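Local coordinates for pyridoxine 4-oxidase (Mesorhizobium loti, PDB 4HA6), which catalyses the oxidation of pyridoxine at its 4-position as an FAD-dependent oxidase of the GMC oxidoreductase family, at residues A[286-294]-A[480-488]. Sequence-based numbering, arbitrary orientation.
With FAD (flavin-adenine dinucleotide), chain B.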
# COMPACT_ATOMS: atom_id res chain seq x y z
N GLY A 286 7.09 -2.67 -15.17
CA GLY A 286 5.95 -1.79 -15.32
C GLY A 286 4.63 -2.54 -15.48
O GLY A 286 3.57 -1.92 -15.33
N ARG A 287 4.68 -3.83 -15.79
CA ARG A 287 3.46 -4.63 -15.99
C ARG A 287 3.03 -5.27 -14.66
O ARG A 287 3.69 -5.06 -13.63
CB ARG A 287 3.69 -5.68 -17.07
CG ARG A 287 3.99 -5.07 -18.45
CD ARG A 287 3.72 -6.06 -19.60
NE ARG A 287 2.31 -6.44 -19.65
CZ ARG A 287 1.34 -5.67 -20.13
NH1 ARG A 287 1.62 -4.46 -20.62
NH2 ARG A 287 0.09 -6.10 -20.13
N ASN A 288 1.93 -6.02 -14.66
CA ASN A 288 1.42 -6.67 -13.43
C ASN A 288 0.96 -5.63 -12.39
O ASN A 288 0.84 -5.95 -11.20
CB ASN A 288 2.48 -7.64 -12.83
CG ASN A 288 1.97 -8.47 -11.62
OD1 ASN A 288 2.55 -8.41 -10.50
ND2 ASN A 288 0.92 -9.25 -11.84
N LEU A 289 0.72 -4.39 -12.82
CA LEU A 289 0.29 -3.34 -11.88
C LEU A 289 -1.06 -3.67 -11.26
O LEU A 289 -2.04 -3.91 -11.98
CB LEU A 289 0.20 -1.96 -12.54
CG LEU A 289 -0.52 -0.88 -11.70
CD1 LEU A 289 0.31 -0.51 -10.50
CD2 LEU A 289 -0.87 0.40 -12.50
N GLN A 290 -1.12 -3.68 -9.93
CA GLN A 290 -2.37 -3.93 -9.20
C GLN A 290 -2.67 -2.81 -8.21
O GLN A 290 -1.76 -2.13 -7.74
CB GLN A 290 -2.28 -5.25 -8.43
CG GLN A 290 -2.12 -6.46 -9.33
CD GLN A 290 -1.51 -7.63 -8.59
OE1 GLN A 290 -2.14 -8.20 -7.70
NE2 GLN A 290 -0.26 -7.96 -8.93
N ASP A 291 -3.94 -2.66 -7.84
CA ASP A 291 -4.35 -1.71 -6.82
C ASP A 291 -5.69 -2.17 -6.27
O ASP A 291 -6.38 -2.98 -6.90
CB ASP A 291 -4.44 -0.30 -7.40
CG ASP A 291 -4.88 0.76 -6.38
OD1 ASP A 291 -4.56 0.62 -5.16
OD2 ASP A 291 -5.55 1.74 -6.80
N HIS A 292 -6.05 -1.70 -5.08
CA HIS A 292 -7.38 -1.99 -4.51
C HIS A 292 -8.29 -0.82 -4.83
O HIS A 292 -7.82 0.32 -4.92
CB HIS A 292 -7.31 -2.14 -2.98
CG HIS A 292 -6.87 -3.49 -2.50
ND1 HIS A 292 -5.86 -3.66 -1.58
CD2 HIS A 292 -7.34 -4.74 -2.78
CE1 HIS A 292 -5.70 -4.95 -1.33
NE2 HIS A 292 -6.59 -5.62 -2.04
N LEU A 293 -9.58 -1.10 -5.01
CA LEU A 293 -10.60 -0.06 -5.11
C LEU A 293 -11.54 -0.11 -3.90
O LEU A 293 -11.76 -1.17 -3.29
CB LEU A 293 -11.44 -0.26 -6.37
CG LEU A 293 -10.75 0.05 -7.70
CD1 LEU A 293 -11.57 -0.50 -8.86
CD2 LEU A 293 -10.57 1.56 -7.82
N LEU A 294 -12.09 1.06 -3.55
CA LEU A 294 -13.22 1.12 -2.62
C LEU A 294 -14.35 1.91 -3.27
O LEU A 294 -14.12 2.97 -3.84
CB LEU A 294 -12.81 1.78 -1.31
CG LEU A 294 -11.90 0.96 -0.40
CD1 LEU A 294 -11.43 1.77 0.80
CD2 LEU A 294 -12.63 -0.30 0.05
N ILE A 480 7.65 -5.38 -6.01
CA ILE A 480 7.94 -6.81 -6.21
C ILE A 480 6.77 -7.75 -5.91
O ILE A 480 6.82 -8.93 -6.31
CB ILE A 480 9.19 -7.29 -5.45
CG1 ILE A 480 8.94 -7.33 -3.94
CG2 ILE A 480 10.44 -6.49 -5.87
CD1 ILE A 480 8.60 -8.74 -3.43
N MET A 481 5.74 -7.26 -5.21
CA MET A 481 4.60 -8.10 -4.81
C MET A 481 4.00 -8.83 -6.00
O MET A 481 3.54 -8.19 -6.94
CB MET A 481 3.51 -7.25 -4.14
CG MET A 481 4.00 -6.51 -2.89
SD MET A 481 2.78 -5.40 -2.13
CE MET A 481 1.48 -6.60 -1.71
N PRO A 482 4.04 -10.17 -5.98
CA PRO A 482 3.40 -10.95 -7.05
C PRO A 482 1.92 -10.63 -7.13
O PRO A 482 1.37 -10.48 -8.22
CB PRO A 482 3.62 -12.41 -6.62
CG PRO A 482 4.93 -12.35 -5.80
CD PRO A 482 4.81 -11.03 -5.05
N ASN A 483 1.29 -10.51 -5.96
CA ASN A 483 -0.11 -10.15 -5.88
C ASN A 483 -0.41 -9.38 -4.59
O ASN A 483 0.27 -9.55 -3.57
CB ASN A 483 -1.00 -11.39 -5.96
CG ASN A 483 -0.61 -12.45 -4.94
OD1 ASN A 483 0.10 -13.40 -5.27
ND2 ASN A 483 -1.04 -12.27 -3.69
N LEU A 484 -1.43 -8.54 -4.67
CA LEU A 484 -2.03 -7.87 -3.54
C LEU A 484 -2.33 -8.82 -2.38
O LEU A 484 -2.81 -9.94 -2.62
CB LEU A 484 -3.35 -7.28 -4.02
CG LEU A 484 -3.71 -5.80 -4.04
CD1 LEU A 484 -2.55 -4.86 -3.74
CD2 LEU A 484 -4.39 -5.44 -5.36
N THR A 485 -2.08 -8.38 -1.15
CA THR A 485 -2.67 -9.03 0.03
C THR A 485 -4.14 -8.68 0.04
O THR A 485 -4.57 -7.83 -0.75
CB THR A 485 -2.03 -8.55 1.32
OG1 THR A 485 -2.07 -7.11 1.35
CG2 THR A 485 -0.57 -9.01 1.36
N ALA A 486 -4.92 -9.30 0.92
CA ALA A 486 -6.37 -9.03 0.94
C ALA A 486 -6.73 -7.58 1.29
O ALA A 486 -7.74 -7.04 0.82
CB ALA A 486 -7.10 -10.01 1.89
N GLY A 487 -5.91 -6.95 2.14
CA GLY A 487 -6.21 -5.62 2.64
C GLY A 487 -5.01 -4.70 2.45
O GLY A 487 -4.15 -4.97 1.61
N PRO A 488 -4.94 -3.62 3.23
CA PRO A 488 -3.84 -2.67 3.09
C PRO A 488 -2.46 -3.34 3.13
O PRO A 488 -2.24 -4.29 3.90
CB PRO A 488 -4.06 -1.73 4.29
CG PRO A 488 -5.54 -1.76 4.51
CD PRO A 488 -5.91 -3.21 4.26
PA FAD B . 6.89 4.54 -0.55
O1A FAD B . 6.65 4.42 0.95
O2A FAD B . 5.90 5.30 -1.38
O5B FAD B . 8.37 5.18 -0.73
C5B FAD B . 8.88 5.66 -1.97
C4B FAD B . 9.91 6.72 -1.58
O4B FAD B . 10.93 6.86 -2.57
C3B FAD B . 9.25 8.09 -1.44
O3B FAD B . 9.76 8.66 -0.22
C2B FAD B . 9.72 8.87 -2.66
O2B FAD B . 9.82 10.28 -2.38
C1B FAD B . 11.07 8.24 -2.96
N9A FAD B . 11.48 8.26 -4.40
C8A FAD B . 10.71 7.97 -5.46
N7A FAD B . 11.43 8.07 -6.62
C5A FAD B . 12.69 8.42 -6.29
C6A FAD B . 13.96 8.68 -7.03
N6A FAD B . 14.01 8.58 -8.40
N1A FAD B . 15.06 9.02 -6.30
C2A FAD B . 15.02 9.11 -4.95
N3A FAD B . 13.90 8.88 -4.23
C4A FAD B . 12.72 8.54 -4.83
N1 FAD B . -1.13 1.00 3.65
C2 FAD B . -1.58 0.34 4.73
O2 FAD B . -1.15 -0.82 4.94
N3 FAD B . -2.48 0.86 5.58
C4 FAD B . -2.98 2.10 5.42
O4 FAD B . -3.84 2.57 6.21
C4X FAD B . -2.54 2.89 4.25
N5 FAD B . -3.01 4.13 4.00
C5X FAD B . -2.57 4.84 2.92
C6 FAD B . -3.06 6.12 2.68
C7 FAD B . -2.60 6.85 1.59
C7M FAD B . -3.13 8.24 1.34
C8 FAD B . -1.59 6.26 0.67
C8M FAD B . -1.11 7.05 -0.52
C9 FAD B . -1.10 4.97 0.90
C9A FAD B . -1.56 4.25 2.00
N10 FAD B . -1.08 2.95 2.24
C10 FAD B . -1.55 2.25 3.36
C1' FAD B . -0.09 2.35 1.34
C2' FAD B . 1.31 2.31 1.92
O2' FAD B . 1.63 3.58 2.51
C3' FAD B . 2.26 2.00 0.77
O3' FAD B . 1.79 0.82 0.10
C4' FAD B . 3.69 1.79 1.26
O4' FAD B . 4.09 2.98 1.98
C5' FAD B . 4.64 1.51 0.10
O5' FAD B . 5.97 1.75 0.55
P FAD B . 7.19 1.68 -0.49
O1P FAD B . 8.52 1.59 0.25
O2P FAD B . 6.87 0.66 -1.56
O3P FAD B . 7.08 3.10 -1.23
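Gln-290 and His-292 both hold CG anti to the carbonyl carbon and beside the backbone N, with chi1 at -64° and -82°, and this sends the amide and the imidazole to the 480-488 loop. Beyond CG the Gln-290 chain runs extended, and its amide hydrogen-bonds to the loop backbone through both OE1 and NE2. Leu-484 N donates to Gln-290 OE1 at 3.1 Å, nearly straight but from above the carbonyl plane. Gln-290 NE2 gives one hydrogen to Pro-482 O, also at 3.1 Å. The second hydrogen of Gln-290 NE2 goes back to Asn-288 O, at 3.2 Å. Both acceptors lie close to the amide plane, so the three bonds fix the rotation of the group. A leucine in place of Gln-290 would probably leave Leu-484 N, Pro-482 O and Asn-288 O without these mates and let the loop shift.

Leu-484 fits between Gln-290 and His-292. Leu-484 CD2 lies 3.7 Å from Gln-290 CB and also packs on the backbone of Asp-291. Leu-484 CG sits over one face of the His-292 ring, a CH-pi contact 3.6 Å from the centroid. At the ring edge, His-292 CE1 approaches Thr-485 O at 3.1 Å and Gly-487 O at 3.3 Å. The same Gly-487 O accepts a bond from Thr-485 OG1. His-292 ND1 is hydrogen-bonded to His-446 ND1, and its NE2 to Thr-363 O; His-446 lines the pyridoxamine pocket. Trp-103 and Asp-99 of helix 97-107 also hydrogen-bond to the loop, at Asn-483 O and Ala-486 N.

Near the start of helix 490-506, Pro-488 lies against the flavin, with its CB 3.1 Å from FAD O2, and also touches the bound pyridoxamine. The contact thus joins the lead-in to strand 293-302 of the antiparallel sheet to the loop between strand 473-475 of the parallel FAD-domain sheet and helix 490-506, beside the active site of this GMC oxidoreductase fold.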